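Long-range contact in protein-glutamine gamma-glutamyltransferase 2 (Pagrus major, PDB 1G0D), which probably cross-links proteins in a calcium-dependent way, joining peptide-bound glutamine to the amino group of lysine or to other primary amines: residues Ala504-Leu509 with His538-Arg543. Numbering follows the deposited sequence.
Sequences AQLTML and HKEVMR
Met-508 and Met-542 meet side chain to side chain between two strands on facing sheets of the first beta-barrel domain of the transglutaminase fold. The evidence for facing sheets rather than neighbouring strands is that the segment axes approach no closer than 9.2 Å at an angle of 25°, and that Met-508 pairs through its backbone with Lys-526 in its own sheet, while 536-544 lies beside 488-496 in the other.

Followed outward, Met-508 first offers CB, which lies 3.6 Å from CE of Met-542. Its CG stands anti to the carbonyl carbon (chi1 -35°), which sets it beside the backbone N. Further along, SD of Met-508 is 4.0 Å from the same methyl, CE of Met-542. The two thioether chains run past one another in opposite senses. A bend at chi3 (-132°) then turns CE of Met-508 onto Glu-540, 3.9 Å from its CB and 3.2 Å from its OE2; the two side chains cross at about a right angle.

Within the barrel, Met-542 also packs on Val-561, near Ile-477 and Ile-580, which probably help bind GTP.

Chemically the interface is mostly apolar, with one carboxylate. OE2 of Glu-540 forms a salt bridge with Lys-526, which probably offsets the cost of placing that charge beside a buried methionine methyl. Dispersion between thioethers and aliphatic carbons acts within the contact, while Lys-526, from the sheet of 502-513, ties the two sheets together through this salt bridge and a hydrogen bond from its NZ to O of Val-541.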
loop_
_atom_site.group_PDB
_atom_site.type_symbol
_atom_site.label_atom_id
_atom_site.label_comp_id
_atom_site.label_asym_id
_atom_site.label_seq_id
_atom_site.Cartn_x
_atom_site.Cartn_y
_atom_site.Cartn_z
ATOM N N ALA A 504 -1.374 -36.074 28.841
ATOM C CA ALA A 504 -1.946 -34.736 28.862
ATOM C C ALA A 504 -3.298 -34.663 28.143
ATOM O O ALA A 504 -3.763 -35.632 27.534
ATOM C CB ALA A 504 -0.946 -33.731 28.260
ATOM N N GLN A 505 -3.948 -33.514 28.252
ATOM C CA GLN A 505 -5.245 -33.333 27.631
ATOM C C GLN A 505 -5.052 -32.451 26.432
ATOM O O GLN A 505 -4.566 -31.330 26.552
ATOM C CB GLN A 505 -6.204 -32.664 28.612
ATOM C CG GLN A 505 -7.684 -32.914 28.329
ATOM C CD GLN A 505 -8.122 -34.306 28.728
ATOM O OE1 GLN A 505 -7.657 -34.851 29.739
ATOM N NE2 GLN A 505 -9.018 -34.896 27.935
ATOM N N LEU A 506 -5.474 -32.945 25.283
ATOM C CA LEU A 506 -5.301 -32.237 24.041
ATOM C C LEU A 506 -6.592 -31.697 23.439
ATOM O O LEU A 506 -7.378 -32.439 22.855
ATOM C CB LEU A 506 -4.626 -33.196 23.064
ATOM C CG LEU A 506 -3.889 -32.818 21.780
ATOM C CD1 LEU A 506 -4.655 -33.364 20.586
ATOM C CD2 LEU A 506 -3.697 -31.339 21.683
ATOM N N THR A 507 -6.804 -30.396 23.558
ATOM C CA THR A 507 -7.985 -29.767 22.976
ATOM C C THR A 507 -7.674 -29.136 21.611
ATOM O O THR A 507 -6.705 -28.397 21.478
ATOM C CB THR A 507 -8.496 -28.652 23.880
ATOM O OG1 THR A 507 -8.641 -29.143 25.220
ATOM C CG2 THR A 507 -9.817 -28.114 23.349
ATOM N N MET A 508 -8.496 -29.407 20.606
ATOM C CA MET A 508 -8.294 -28.834 19.276
ATOM C C MET A 508 -9.573 -28.221 18.734
ATOM O O MET A 508 -10.646 -28.794 18.884
ATOM C CB MET A 508 -7.841 -29.902 18.301
ATOM C CG MET A 508 -6.955 -30.925 18.896
ATOM S SD MET A 508 -6.940 -32.263 17.714
ATOM C CE MET A 508 -7.236 -33.705 18.772
ATOM N N LEU A 509 -9.475 -27.046 18.125
ATOM C CA LEU A 509 -10.648 -26.399 17.537
ATOM C C LEU A 509 -10.287 -25.887 16.174
ATOM O O LEU A 509 -9.149 -25.561 15.906
ATOM C CB LEU A 509 -11.109 -25.169 18.306
ATOM C CG LEU A 509 -11.099 -24.866 19.799
ATOM C CD1 LEU A 509 -9.686 -24.872 20.392
ATOM C CD2 LEU A 509 -11.753 -23.469 19.940
ATOM N N HIS A 538 3.093 -38.025 19.380
ATOM C CA HIS A 538 1.719 -38.413 19.060
ATOM C C HIS A 538 1.100 -37.480 18.016
ATOM O O HIS A 538 1.088 -36.267 18.184
ATOM C CB HIS A 538 0.860 -38.408 20.340
ATOM C CG HIS A 538 -0.613 -38.483 20.091
ATOM N ND1 HIS A 538 -1.296 -39.680 19.999
ATOM C CD2 HIS A 538 -1.540 -37.514 19.910
ATOM C CE1 HIS A 538 -2.573 -39.444 19.766
ATOM N NE2 HIS A 538 -2.751 -38.136 19.712
ATOM N N LYS A 539 0.580 -38.058 16.944
ATOM C CA LYS A 539 -0.049 -37.274 15.894
ATOM C C LYS A 539 -1.554 -37.505 15.808
ATOM O O LYS A 539 -2.005 -38.624 15.575
ATOM C CB LYS A 539 0.560 -37.606 14.540
ATOM C CG LYS A 539 2.011 -37.201 14.376
ATOM C CD LYS A 539 2.357 -37.145 12.889
ATOM C CE LYS A 539 3.829 -37.443 12.605
ATOM N NZ LYS A 539 4.089 -37.667 11.141
ATOM N N GLU A 540 -2.329 -36.440 15.995
ATOM C CA GLU A 540 -3.781 -36.511 15.904
ATOM C C GLU A 540 -4.200 -35.743 14.673
ATOM O O GLU A 540 -3.556 -34.769 14.283
ATOM C CB GLU A 540 -4.444 -35.888 17.129
ATOM C CG GLU A 540 -4.799 -36.887 18.208
ATOM C CD GLU A 540 -6.164 -37.500 18.008
ATOM O OE1 GLU A 540 -6.234 -38.552 17.340
ATOM O OE2 GLU A 540 -7.158 -36.933 18.515
ATOM N N VAL A 541 -5.275 -36.195 14.052
ATOM C CA VAL A 541 -5.793 -35.564 12.853
ATOM C C VAL A 541 -7.192 -34.961 13.023
ATOM O O VAL A 541 -8.033 -35.449 13.788
ATOM C CB VAL A 541 -5.833 -36.588 11.693
ATOM C CG1 VAL A 541 -6.533 -35.995 10.497
ATOM C CG2 VAL A 541 -4.421 -37.008 11.338
ATOM N N MET A 542 -7.426 -33.866 12.315
ATOM C CA MET A 542 -8.715 -33.217 12.348
ATOM C C MET A 542 -9.100 -33.067 10.906
ATOM O O MET A 542 -8.394 -32.429 10.146
ATOM C CB MET A 542 -8.595 -31.851 13.003
ATOM C CG MET A 542 -9.871 -31.016 12.986
ATOM S SD MET A 542 -9.711 -29.561 14.067
ATOM C CE MET A 542 -8.004 -29.792 14.699
ATOM N N ARG A 543 -10.211 -33.665 10.512
ATOM C CA ARG A 543 -10.613 -33.554 9.130
ATOM C C ARG A 543 -11.660 -32.509 8.936
ATOM O O ARG A 543 -12.771 -32.636 9.447
ATOM C CB ARG A 543 -11.140 -34.878 8.606
ATOM C CG ARG A 543 -11.602 -34.815 7.161
ATOM C CD ARG A 543 -11.480 -36.172 6.488
ATOM N NE ARG A 543 -11.820 -36.095 5.074
ATOM C CZ ARG A 543 -10.924 -36.015 4.091
ATOM N NH1 ARG A 543 -9.624 -36.000 4.364
ATOM N NH2 ARG A 543 -11.331 -35.960 2.826
#